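Local coordinates for protein AxyAgu115A (Amphibacillus xylanus NBRC 15112, PDB 6NPS) that probably hydrolyses glycosidic bonds as a family GH115 alpha-glucuronidase, releasing glucuronic acid side groups from xylan, at residues Glu554-Val559 with Ala566-Val571. The protein carries 3 engineered substitutions. Sequence-based numbering, arbitrary orientation.
Sequences ELYQEV and AYFALV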
loop_
_atom_site.group_PDB
_atom_site.type_symbol
_atom_site.label_atom_id
_atom_site.label_comp_id
_atom_site.label_asym_id
_atom_site.label_seq_id
_atom_site.Cartn_x
_atom_site.Cartn_y
_atom_site.Cartn_z
ATOM N N GLU A 554 17.186 -26.596 -21.618
ATOM C CA GLU A 554 17.711 -27.351 -22.751
ATOM C C GLU A 554 18.929 -28.152 -22.327
ATOM O O GLU A 554 19.038 -29.351 -22.624
ATOM C CB GLU A 554 18.092 -26.415 -23.899
ATOM C CG GLU A 554 16.957 -25.699 -24.568
ATOM C CD GLU A 554 17.455 -24.685 -25.604
ATOM O OE1 GLU A 554 18.556 -24.893 -26.168
ATOM O OE2 GLU A 554 16.747 -23.679 -25.844
ATOM N N LEU A 555 19.875 -27.501 -21.632
ATOM C CA LEU A 555 21.096 -28.225 -21.266
ATOM C C LEU A 555 20.837 -29.269 -20.186
ATOM O O LEU A 555 21.532 -30.288 -20.133
ATOM C CB LEU A 555 22.186 -27.241 -20.819
ATOM C CG LEU A 555 22.560 -26.198 -21.880
ATOM C CD1 LEU A 555 23.568 -25.214 -21.336
ATOM C CD2 LEU A 555 23.114 -26.878 -23.126
ATOM N N TYR A 556 19.877 -29.013 -19.293
ATOM C CA TYR A 556 19.454 -30.005 -18.296
ATOM C C TYR A 556 19.060 -31.315 -18.970
ATOM O O TYR A 556 19.422 -32.399 -18.502
ATOM C CB TYR A 556 18.275 -29.402 -17.498
ATOM C CG TYR A 556 17.704 -30.197 -16.349
ATOM C CD1 TYR A 556 16.742 -31.171 -16.571
ATOM C CD2 TYR A 556 18.060 -29.918 -15.029
ATOM C CE1 TYR A 556 16.183 -31.878 -15.520
ATOM C CE2 TYR A 556 17.510 -30.628 -13.956
ATOM C CZ TYR A 556 16.587 -31.605 -14.209
ATOM O OH TYR A 556 16.032 -32.321 -13.172
ATOM N N GLN A 557 18.345 -31.227 -20.093
ATOM C CA GLN A 557 17.947 -32.430 -20.801
ATOM C C GLN A 557 19.049 -32.983 -21.692
ATOM O O GLN A 557 19.059 -34.185 -21.983
ATOM C CB GLN A 557 16.719 -32.232 -21.639
ATOM C CG GLN A 557 16.069 -33.596 -21.659
ATOM C CD GLN A 557 14.922 -33.711 -22.613
ATOM O OE1 GLN A 557 15.111 -33.947 -23.811
ATOM N NE2 GLN A 557 13.714 -33.487 -22.110
ATOM N N GLU A 558 19.968 -32.140 -22.167
ATOM C CA GLU A 558 21.017 -32.639 -23.080
ATOM C C GLU A 558 22.233 -33.225 -22.362
ATOM O O GLU A 558 22.858 -34.150 -22.885
ATOM C CB GLU A 558 21.459 -31.526 -24.031
ATOM C CG GLU A 558 20.378 -31.215 -25.065
ATOM C CD GLU A 558 20.477 -29.805 -25.627
ATOM O OE1 GLU A 558 19.485 -29.341 -26.238
ATOM O OE2 GLU A 558 21.546 -29.169 -25.470
ATOM N N VAL A 559 22.590 -32.728 -21.175
ATOM C CA VAL A 559 23.792 -33.239 -20.507
ATOM C C VAL A 559 23.661 -34.734 -20.240
ATOM O O VAL A 559 22.585 -35.232 -19.905
ATOM C CB VAL A 559 24.074 -32.454 -19.212
ATOM C CG1 VAL A 559 22.975 -32.684 -18.169
ATOM C CG2 VAL A 559 25.491 -32.808 -18.642
ATOM N N ALA A 566 27.567 -32.178 -12.070
ATOM C CA ALA A 566 28.357 -30.961 -12.253
ATOM C C ALA A 566 27.567 -29.872 -12.960
ATOM O O ALA A 566 27.614 -28.712 -12.555
ATOM C CB ALA A 566 29.647 -31.291 -13.024
ATOM N N TYR A 567 26.844 -30.207 -14.030
ATOM C CA TYR A 567 25.966 -29.218 -14.645
ATOM C C TYR A 567 24.987 -28.638 -13.615
ATOM O O TYR A 567 24.837 -27.413 -13.482
ATOM C CB TYR A 567 25.209 -29.832 -15.838
ATOM C CG TYR A 567 24.217 -28.836 -16.383
ATOM C CD1 TYR A 567 24.651 -27.672 -17.015
ATOM C CD2 TYR A 567 22.858 -29.027 -16.226
ATOM C CE1 TYR A 567 23.763 -26.731 -17.465
ATOM C CE2 TYR A 567 21.964 -28.089 -16.673
ATOM C CZ TYR A 567 22.427 -26.959 -17.302
ATOM O OH TYR A 567 21.526 -26.030 -17.739
ATOM N N PHE A 568 24.343 -29.504 -12.847
ATOM C CA PHE A 568 23.335 -29.045 -11.895
ATOM C C PHE A 568 23.946 -28.152 -10.812
ATOM O O PHE A 568 23.434 -27.068 -10.517
ATOM C CB PHE A 568 22.654 -30.258 -11.241
ATOM C CG PHE A 568 21.458 -29.876 -10.419
ATOM C CD1 PHE A 568 20.184 -29.910 -10.975
ATOM C CD2 PHE A 568 21.599 -29.447 -9.109
ATOM C CE1 PHE A 568 19.071 -29.529 -10.230
ATOM C CE2 PHE A 568 20.496 -29.046 -8.369
ATOM C CZ PHE A 568 19.227 -29.098 -8.934
ATOM N N ALA A 569 25.030 -28.608 -10.178
ATOM C CA ALA A 569 25.585 -27.850 -9.063
ATOM C C ALA A 569 26.279 -26.569 -9.515
ATOM O O ALA A 569 26.232 -25.565 -8.799
ATOM C CB ALA A 569 26.562 -28.726 -8.279
ATOM N N LEU A 570 26.881 -26.557 -10.705
ATOM C CA LEU A 570 27.649 -25.398 -11.139
ATOM C C LEU A 570 26.835 -24.414 -11.974
ATOM O O LEU A 570 27.186 -23.226 -12.024
ATOM C CB LEU A 570 28.881 -25.853 -11.953
ATOM C CG LEU A 570 29.964 -26.640 -11.162
ATOM C CD1 LEU A 570 31.142 -27.099 -12.032
ATOM C CD2 LEU A 570 30.499 -25.855 -9.949
ATOM N N VAL A 571 25.825 -24.878 -12.713
ATOM C CA VAL A 571 25.170 -23.977 -13.661
ATOM C C VAL A 571 23.662 -23.936 -13.387
ATOM O O VAL A 571 23.077 -22.870 -13.178
ATOM C CB VAL A 571 25.465 -24.416 -15.106
ATOM C CG1 VAL A 571 24.751 -23.485 -16.088
ATOM C CG2 VAL A 571 26.979 -24.436 -15.337
#
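Tyr567 reaches from helix 564-596 across to the last turn of helix 537-558, its side chain crossing Leu555 at about a right angle. The phenol end butts against the root of that leucine, with CB of Leu555 3.4 Å from OH and 3.5 Å from CZ of Tyr567. Further along the ring, CE2 of Tyr567 lies 3.5 Å from the backbone N of Tyr556, approached obliquely, while the carbonyl O of Leu555 sits 4.1 Å above the plane of the Tyr567 ring, offset toward its rim. Val559, where the helical backbone ends, adds CG2 at 4.1 Å from CB of Tyr567. Next to this, Tyr556 and Phe568 run side by side and meet edge to edge, CE2 of Tyr556 4.1 Å from CD1 of Phe568. The motif is an antiparallel helical hairpin: a short connection reverses the chain, and the segment axes run at 155° and come within 10.5 Å. With CG anti to the backbone N (chi1 175°), Tyr567 extends toward helix 537-558, where its hydroxyl hydrogen-bonds the carbonyl O of Ala552. Cutting this side chain back to an alanine is likely to leave that carbonyl without this partner and open a gap beside CB of Leu555 and the backbone of Tyr556. Further out, helix 500-519 packs on Leu555 and Tyr567, whereas helix 601-629 packs on Phe568 and supplies Glu622, hydrogen-bonded to OH of Tyr556.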